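Local coordinates for 5'-deoxynucleotidase (Archaeoglobus fulgidus, PDB 1YNB), which probably removes the phosphate from 2'-deoxyribonucleoside 5'-monophosphates by metal-dependent hydrolysis, working as a homodimer, at residues A71-D83 with S93-S105. Residues are numbered along the deposited sequence; the frame is centred on the assembly and turned at random.
Sequences ALFHDLHEARTMD and SCDEEGAREEQLS
Gln103 reaches from helix 96-103 to the backbone of Leu76, CG anti to the backbone N (chi1 -173°) and the chain extended beyond it, which carries the amide to the Leu76-His77 peptide. Gln103 NE2 gives a nearly straight hydrogen bond of 2.8 Å to Leu76 O. That carbonyl oxygen lies in the amide plane of Gln103, but NE2 stands well above the carbonyl's own plane, while Ala79 N approaches the same oxygen from the opposite face. NE2 also bonds Glu16 of helix 8-18; a leucine here would probably cost Leu76 O the Gln103 bond, beside that from Ala79 N, and Glu16 its amide partner. Four residues earlier, Ala99 sets its methyl CB 3.7 Å from His77 CB and 3.8 Å from Thr81 CG2. The His77 ring, with CG between the backbone N and the carbonyl carbon (chi1 61°), takes Glu96 on one face: Glu96 CG sits over the ring centre, 3.4 Å from its centroid, and the carboxylate runs on almost parallel to the ring, only 8° off. The turns Phe73-Leu76 and Asp75-Glu78 carry His74 and Asp75, consistent with the HD pair of an HD-domain phosphohydrolase, whose other probable members are His42 and Asp124; no metal is bound to them here. Further out, Thr81 CG2 also meets Cys94 SG at 3.6 Å. Arg80 slides past Gln103 in the opposite direction and lays one guanidinium face over Gln103 CA; its NE forms a salt bridge with Glu16. Arg100, bent at chi2 and chi3, brings its guanidinium edge near Phe73 O, and a water bonded to that carbonyl links it weakly to NH1.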
ATOM      1  N   ALA A  71      14.257 -10.065 -11.078  1.00 23.30           N
ATOM      2  CA  ALA A  71      12.788 -10.068 -11.145  1.00 22.72           C
ATOM      3  C   ALA A  71      12.285  -8.635 -11.357  1.00 24.56           C
ATOM      4  O   ALA A  71      11.284  -8.418 -12.067  1.00 23.36           O
ATOM      5  CB  ALA A  71      12.204 -10.629  -9.842  1.00 22.68           C
ATOM      6  N   LEU A  72      12.950  -7.651 -10.752  1.00 25.02           N
ATOM      7  CA  LEU A  72      12.510  -6.260 -10.939  1.00 25.48           C
ATOM      8  C   LEU A  72      12.616  -5.808 -12.382  1.00 27.55           C
ATOM      9  O   LEU A  72      11.796  -5.009 -12.853  1.00 27.04           O
ATOM     10  CB  LEU A  72      13.327  -5.314 -10.077  1.00 25.70           C
ATOM     11  CG  LEU A  72      13.134  -5.421  -8.582  1.00 26.89           C
ATOM     12  CD1 LEU A  72      14.213  -4.561  -7.879  1.00 27.23           C
ATOM     13  CD2 LEU A  72      11.717  -4.909  -8.226  1.00 26.52           C
ATOM     14  N   PHE A  73      13.645  -6.282 -13.091  1.00 27.59           N
ATOM     15  CA  PHE A  73      13.853  -5.925 -14.495  1.00 29.10           C
ATOM     16  C   PHE A  73      13.099  -6.807 -15.485  1.00 30.35           C
ATOM     17  O   PHE A  73      13.125  -6.557 -16.699  1.00 30.64           O
ATOM     18  CB  PHE A  73      15.354  -5.996 -14.832  1.00 30.45           C
ATOM     19  CG  PHE A  73      16.142  -4.838 -14.308  1.00 30.70           C
ATOM     20  CD1 PHE A  73      16.276  -3.670 -15.074  1.00 32.42           C
ATOM     21  CD2 PHE A  73      16.668  -4.863 -13.027  1.00 30.22           C
ATOM     22  CE1 PHE A  73      16.929  -2.534 -14.547  1.00 32.86           C
ATOM     23  CE2 PHE A  73      17.328  -3.737 -12.485  1.00 32.46           C
ATOM     24  CZ  PHE A  73      17.452  -2.573 -13.249  1.00 31.80           C
ATOM     25  N   HIS A  74      12.429  -7.829 -14.977  1.00 31.57           N
ATOM     26  CA  HIS A  74      11.735  -8.791 -15.815  1.00 33.87           C
ATOM     27  C   HIS A  74      10.742  -8.252 -16.843  1.00 34.20           C
ATOM     28  O   HIS A  74      10.810  -8.606 -18.014  1.00 34.84           O
ATOM     29  CB  HIS A  74      11.065  -9.842 -14.927  1.00 36.15           C
ATOM     30  CG  HIS A  74      10.634 -11.069 -15.665  1.00 38.98           C
ATOM     31  ND1 HIS A  74       9.540 -11.822 -15.287  1.00 38.98           N
ATOM     32  CD2 HIS A  74      11.167 -11.691 -16.743  1.00 39.09           C
ATOM     33  CE1 HIS A  74       9.420 -12.856 -16.102  1.00 41.21           C
ATOM     34  NE2 HIS A  74      10.394 -12.798 -16.995  1.00 39.65           N
ATOM     35  N   ASP A  75       9.819  -7.387 -16.453  1.00 33.99           N
ATOM     36  CA  ASP A  75       8.882  -6.898 -17.468  1.00 34.87           C
ATOM     37  C   ASP A  75       9.166  -5.472 -17.814  1.00 33.99           C
ATOM     38  O   ASP A  75       8.325  -4.801 -18.377  1.00 34.77           O
ATOM     39  CB  ASP A  75       7.437  -6.988 -16.960  1.00 35.58           C
ATOM     40  CG  ASP A  75       7.118  -8.328 -16.395  1.00 36.67           C
ATOM     41  OD1 ASP A  75       7.509  -9.342 -17.027  1.00 37.90           O
ATOM     42  OD2 ASP A  75       6.482  -8.368 -15.320  1.00 36.32           O
ATOM     43  N   LEU A  76      10.369  -5.002 -17.507  1.00 32.92           N
ATOM     44  CA  LEU A  76      10.650  -3.613 -17.728  1.00 32.54           C
ATOM     45  C   LEU A  76      10.260  -3.086 -19.089  1.00 32.24           C
ATOM     46  O   LEU A  76       9.748  -1.969 -19.210  1.00 33.40           O
ATOM     47  CB  LEU A  76      12.122  -3.335 -17.431  1.00 32.96           C
ATOM     48  CG  LEU A  76      12.263  -2.109 -16.533  1.00 34.41           C
ATOM     49  CD1 LEU A  76      11.356  -2.255 -15.300  1.00 33.59           C
ATOM     50  CD2 LEU A  76      13.722  -1.943 -16.102  1.00 35.67           C
ATOM     51  N   HIS A  77      10.486  -3.879 -20.121  1.00 30.84           N
ATOM     52  CA  HIS A  77      10.145  -3.425 -21.465  1.00 32.27           C
ATOM     53  C   HIS A  77       8.642  -3.166 -21.617  1.00 29.87           C
ATOM     54  O   HIS A  77       8.243  -2.445 -22.515  1.00 30.95           O
ATOM     55  CB  HIS A  77      10.606  -4.457 -22.499  1.00 33.74           C
ATOM     56  CG  HIS A  77       9.959  -5.788 -22.323  1.00 34.95           C
ATOM     57  ND1 HIS A  77       8.795  -6.137 -22.975  1.00 37.63           N
ATOM     58  CD2 HIS A  77      10.232  -6.801 -21.470  1.00 35.01           C
ATOM     59  CE1 HIS A  77       8.374  -7.305 -22.523  1.00 35.25           C
ATOM     60  NE2 HIS A  77       9.225  -7.727 -21.605  1.00 36.44           N
ATOM     61  N   GLU A  78       7.814  -3.743 -20.747  1.00 28.58           N
ATOM     62  CA  GLU A  78       6.359  -3.525 -20.860  1.00 29.47           C
ATOM     63  C   GLU A  78       5.976  -2.041 -20.683  1.00 29.43           C
ATOM     64  O   GLU A  78       4.826  -1.624 -20.964  1.00 29.78           O
ATOM     65  CB  GLU A  78       5.612  -4.409 -19.858  1.00 29.62           C
ATOM     66  CG  GLU A  78       5.723  -5.905 -20.192  1.00 31.38           C
ATOM     67  CD  GLU A  78       4.919  -6.796 -19.260  1.00 32.06           C
ATOM     68  OE1 GLU A  78       4.443  -6.314 -18.208  1.00 31.49           O
ATOM     69  OE2 GLU A  78       4.773  -8.004 -19.568  1.00 32.65           O
ATOM     70  N   ALA A  79       6.941  -1.242 -20.232  1.00 29.44           N
ATOM     71  CA  ALA A  79       6.721   0.194 -20.068  1.00 30.54           C
ATOM     72  C   ALA A  79       6.406   0.743 -21.448  1.00 31.75           C
ATOM     73  O   ALA A  79       5.678   1.725 -21.585  1.00 31.26           O
ATOM     74  CB  ALA A  79       7.971   0.868 -19.530  1.00 30.01           C
ATOM     75  N   ARG A  80       6.990   0.101 -22.460  1.00 32.47           N
ATOM     76  CA  ARG A  80       6.783   0.478 -23.856  1.00 34.45           C
ATOM     77  C   ARG A  80       5.842  -0.477 -24.583  1.00 36.18           C
ATOM     78  O   ARG A  80       5.136  -0.070 -25.502  1.00 37.93           O
ATOM     79  CB  ARG A  80       8.124   0.494 -24.609  1.00 34.21           C
ATOM     80  CG  ARG A  80       9.101   1.530 -24.092  1.00 32.21           C
ATOM     81  CD  ARG A  80      10.545   1.311 -24.635  1.00 32.27           C
ATOM     82  NE  ARG A  80      11.457   2.241 -23.967  1.00 31.28           N
ATOM     83  CZ  ARG A  80      12.383   2.976 -24.572  1.00 31.97           C
ATOM     84  NH1 ARG A  80      12.555   2.892 -25.887  1.00 33.54           N
ATOM     85  NH2 ARG A  80      13.089   3.855 -23.863  1.00 31.05           N
ATOM     86  N   THR A  81       5.820  -1.742 -24.184  1.00 37.30           N
ATOM     87  CA  THR A  81       4.987  -2.715 -24.908  1.00 38.33           C
ATOM     88  C   THR A  81       3.651  -3.088 -24.295  1.00 38.93           C
ATOM     89  O   THR A  81       2.826  -3.721 -24.961  1.00 39.88           O
ATOM     90  CB  THR A  81       5.747  -4.038 -25.138  1.00 37.83           C
ATOM     91  OG1 THR A  81       5.828  -4.764 -23.907  1.00 37.80           O
ATOM     92  CG2 THR A  81       7.163  -3.758 -25.637  1.00 39.66           C
ATOM     93  N   MET A  82       3.433  -2.689 -23.044  1.00 38.81           N
ATOM     94  CA  MET A  82       2.210  -3.022 -22.316  1.00 38.00           C
ATOM     95  C   MET A  82       2.277  -4.474 -21.854  1.00 37.61           C
ATOM     96  O   MET A  82       3.113  -5.262 -22.340  1.00 37.73           O
ATOM     97  CB  MET A  82       0.961  -2.842 -23.192  1.00 38.71           C
ATOM     98  CG  MET A  82       0.795  -1.436 -23.773  1.00 39.89           C
ATOM     99  SD  MET A  82      -0.659  -1.304 -24.886  1.00 42.52           S
ATOM    100  CE  MET A  82      -2.018  -1.558 -23.629  1.00 41.24           C
ATOM    101  N   ASP A  83       1.422  -4.813 -20.892  1.00 36.05           N
ATOM    102  CA  ASP A  83       1.343  -6.171 -20.372  1.00 35.93           C
ATOM    103  C   ASP A  83       0.468  -6.913 -21.371  1.00 36.37           C
ATOM    104  O   ASP A  83      -0.755  -6.812 -21.309  1.00 34.51           O
ATOM    105  CB  ASP A  83       0.667  -6.189 -18.989  1.00 35.25           C
ATOM    106  CG  ASP A  83       0.435  -7.595 -18.465  1.00 35.42           C
ATOM    107  OD1 ASP A  83      -0.241  -7.746 -17.422  1.00 33.21           O
ATOM    108  OD2 ASP A  83       0.932  -8.563 -19.086  1.00 35.66           O
ATOM    109  N   SER A  93       2.383  -9.927 -31.601  1.00 48.27           N
ATOM    110  CA  SER A  93       3.785 -10.318 -31.524  1.00 49.13           C
ATOM    111  C   SER A  93       4.586  -9.076 -31.155  1.00 48.65           C
ATOM    112  O   SER A  93       4.435  -8.005 -31.758  1.00 47.83           O
ATOM    113  CB  SER A  93       4.275 -10.882 -32.858  1.00 49.27           C
ATOM    114  OG  SER A  93       4.391  -9.846 -33.814  1.00 51.68           O
ATOM    115  N   CYS A  94       5.453  -9.243 -30.170  1.00 49.10           N
ATOM    116  CA  CYS A  94       6.259  -8.151 -29.663  1.00 49.16           C
ATOM    117  C   CYS A  94       7.768  -8.378 -29.722  1.00 49.08           C
ATOM    118  O   CYS A  94       8.264  -9.459 -29.400  1.00 49.56           O
ATOM    119  CB  CYS A  94       5.829  -7.874 -28.223  1.00 49.46           C
ATOM    120  SG  CYS A  94       7.009  -6.965 -27.266  1.00 50.66           S
ATOM    121  N   ASP A  95       8.501  -7.356 -30.141  1.00 48.50           N
ATOM    122  CA  ASP A  95       9.948  -7.472 -30.190  1.00 48.08           C
ATOM    123  C   ASP A  95      10.497  -7.035 -28.834  1.00 47.72           C
ATOM    124  O   ASP A  95      10.957  -5.907 -28.656  1.00 46.75           O
ATOM    125  CB  ASP A  95      10.507  -6.606 -31.313  1.00 48.24           C
ATOM    126  CG  ASP A  95      12.017  -6.472 -31.256  1.00 47.96           C
ATOM    127  OD1 ASP A  95      12.700  -7.409 -30.787  1.00 47.27           O
ATOM    128  OD2 ASP A  95      12.515  -5.421 -31.702  1.00 48.32           O
ATOM    129  N   GLU A  96      10.431  -7.958 -27.882  1.00 48.16           N
ATOM    130  CA  GLU A  96      10.881  -7.721 -26.522  1.00 48.99           C
ATOM    131  C   GLU A  96      12.358  -7.338 -26.408  1.00 49.41           C
ATOM    132  O   GLU A  96      12.707  -6.404 -25.677  1.00 48.72           O
ATOM    133  CB  GLU A  96      10.603  -8.964 -25.683  1.00 50.45           C
ATOM    134  CG  GLU A  96      10.998  -8.838 -24.224  1.00 52.33           C
ATOM    135  CD  GLU A  96      10.726 -10.108 -23.442  1.00 53.73           C
ATOM    136  OE1 GLU A  96       9.620 -10.687 -23.626  1.00 53.97           O
ATOM    137  OE2 GLU A  96      11.608 -10.518 -22.641  1.00 54.91           O
ATOM    138  N   GLU A  97      13.223  -8.051 -27.127  1.00 49.34           N
ATOM    139  CA  GLU A  97      14.655  -7.758 -27.067  1.00 48.18           C
ATOM    140  C   GLU A  97      14.890  -6.362 -27.642  1.00 46.67           C
ATOM    141  O   GLU A  97      15.697  -5.591 -27.121  1.00 45.69           O
ATOM    142  CB  GLU A  97      15.446  -8.827 -27.837  1.00 50.73           C
ATOM    143  CG  GLU A  97      16.973  -8.780 -27.627  1.00 53.21           C
ATOM    144  CD  GLU A  97      17.381  -8.644 -26.155  1.00 55.00           C
ATOM    145  OE1 GLU A  97      17.435  -7.493 -25.648  1.00 54.24           O
ATOM    146  OE2 GLU A  97      17.644  -9.693 -25.511  1.00 56.54           O
ATOM    147  N   GLY A  98      14.179  -6.031 -28.715  1.00 45.34           N
ATOM    148  CA  GLY A  98      14.321  -4.703 -29.285  1.00 44.41           C
ATOM    149  C   GLY A  98      13.927  -3.658 -28.243  1.00 43.97           C
ATOM    150  O   GLY A  98      14.645  -2.683 -28.017  1.00 43.51           O
ATOM    151  N   ALA A  99      12.782  -3.870 -27.598  1.00 43.54           N
ATOM    152  CA  ALA A  99      12.294  -2.944 -26.578  1.00 42.66           C
ATOM    153  C   ALA A  99      13.310  -2.797 -25.462  1.00 42.32           C
ATOM    154  O   ALA A  99      13.674  -1.683 -25.090  1.00 41.46           O
ATOM    155  CB  ALA A  99      10.962  -3.436 -26.008  1.00 42.47           C
ATOM    156  N   ARG A 100      13.773  -3.922 -24.927  1.00 43.43           N
ATOM    157  CA  ARG A 100      14.751  -3.891 -23.837  1.00 45.56           C
ATOM    158  C   ARG A 100      16.058  -3.219 -24.242  1.00 45.69           C
ATOM    159  O   ARG A 100      16.657  -2.455 -23.472  1.00 45.37           O
ATOM    160  CB  ARG A 100      15.064  -5.303 -23.345  1.00 47.10           C
ATOM    161  CG  ARG A 100      16.226  -5.320 -22.362  1.00 50.11           C
ATOM    162  CD  ARG A 100      15.928  -6.167 -21.155  1.00 52.34           C
ATOM    163  NE  ARG A 100      16.283  -7.568 -21.335  1.00 54.82           N
ATOM    164  CZ  ARG A 100      15.914  -8.534 -20.490  1.00 57.36           C
ATOM    165  NH1 ARG A 100      15.175  -8.238 -19.419  1.00 57.62           N
ATOM    166  NH2 ARG A 100      16.296  -9.793 -20.699  1.00 57.23           N
ATOM    167  N   GLU A 101      16.492  -3.520 -25.458  1.00 45.80           N
ATOM    168  CA  GLU A 101      17.730  -2.966 -25.991  1.00 47.37           C
ATOM    169  C   GLU A 101      17.734  -1.450 -25.842  1.00 45.90           C
ATOM    170  O   GLU A 101      18.562  -0.873 -25.118  1.00 45.24           O
ATOM    171  CB  GLU A 101      17.867  -3.329 -27.475  1.00 49.17           C
ATOM    172  CG  GLU A 101      19.305  -3.443 -27.924  1.00 52.93           C
ATOM    173  CD  GLU A 101      20.008  -4.581 -27.212  1.00 55.62           C
ATOM    174  OE1 GLU A 101      19.691  -5.758 -27.535  1.00 55.75           O
ATOM    175  OE2 GLU A 101      20.858  -4.299 -26.320  1.00 56.66           O
ATOM    176  N   GLU A 102      16.791  -0.824 -26.539  1.00 44.78           N
ATOM    177  CA  GLU A 102      16.638   0.621 -26.541  1.00 43.55           C
ATOM    178  C   GLU A 102      16.362   1.163 -25.146  1.00 42.44           C
ATOM    179  O   GLU A 102      16.892   2.206 -24.761  1.00 41.78           O
ATOM    180  CB  GLU A 102      15.511   1.014 -27.489  1.00 44.63           C
ATOM    181  CG  GLU A 102      15.496   0.211 -28.762  1.00 46.23           C
ATOM    182  CD  GLU A 102      14.703   0.881 -29.857  1.00 47.06           C
ATOM    183  OE1 GLU A 102      13.673   1.522 -29.545  1.00 47.59           O
ATOM    184  OE2 GLU A 102      15.104   0.760 -31.037  1.00 48.77           O
ATOM    185  N   GLN A 103      15.545   0.450 -24.379  1.00 40.49           N
ATOM    186  CA  GLN A 103      15.230   0.899 -23.037  1.00 39.36           C
ATOM    187  C   GLN A 103      16.471   0.969 -22.152  1.00 39.83           C
ATOM    188  O   GLN A 103      16.628   1.913 -21.374  1.00 39.75           O
ATOM    189  CB  GLN A 103      14.192  -0.024 -22.413  1.00 39.07           C
ATOM    190  CG  GLN A 103      13.658   0.438 -21.087  1.00 37.14           C
ATOM    191  CD  GLN A 103      12.630  -0.541 -20.537  1.00 38.16           C
ATOM    192  OE1 GLN A 103      12.907  -1.742 -20.405  1.00 35.73           O
ATOM    193  NE2 GLN A 103      11.433  -0.034 -20.217  1.00 35.64           N
ATOM    194  N   LEU A 104      17.375  -0.000 -22.285  1.00 40.24           N
ATOM    195  CA  LEU A 104      18.580  -0.010 -21.446  1.00 40.56           C
ATOM    196  C   LEU A 104      19.835   0.566 -22.091  1.00 42.66           C
ATOM    197  O   LEU A 104      20.947   0.349 -21.594  1.00 43.25           O
ATOM    198  CB  LEU A 104      18.868  -1.430 -20.963  1.00 38.50           C
ATOM    199  CG  LEU A 104      17.766  -2.001 -20.065  1.00 39.04           C
ATOM    200  CD1 LEU A 104      18.057  -3.440 -19.769  1.00 37.50           C
ATOM    201  CD2 LEU A 104      17.671  -1.196 -18.772  1.00 38.30           C
ATOM    202  N   SER A 105      19.662   1.316 -23.175  1.00 44.53           N
ATOM    203  CA  SER A 105      20.802   1.919 -23.880  1.00 45.67           C
ATOM    204  C   SER A 105      21.714   2.734 -22.961  1.00 46.82           C
ATOM    205  O   SER A 105      22.911   2.872 -23.220  1.00 47.86           O
ATOM    206  CB  SER A 105      20.305   2.813 -25.019  1.00 45.88           C
ATOM    207  OG  SER A 105      19.558   3.917 -24.530  1.00 45.84           O
TER
HETATM  208  O   HOH W   1      15.598  -5.192 -18.016  1.00 49.27           O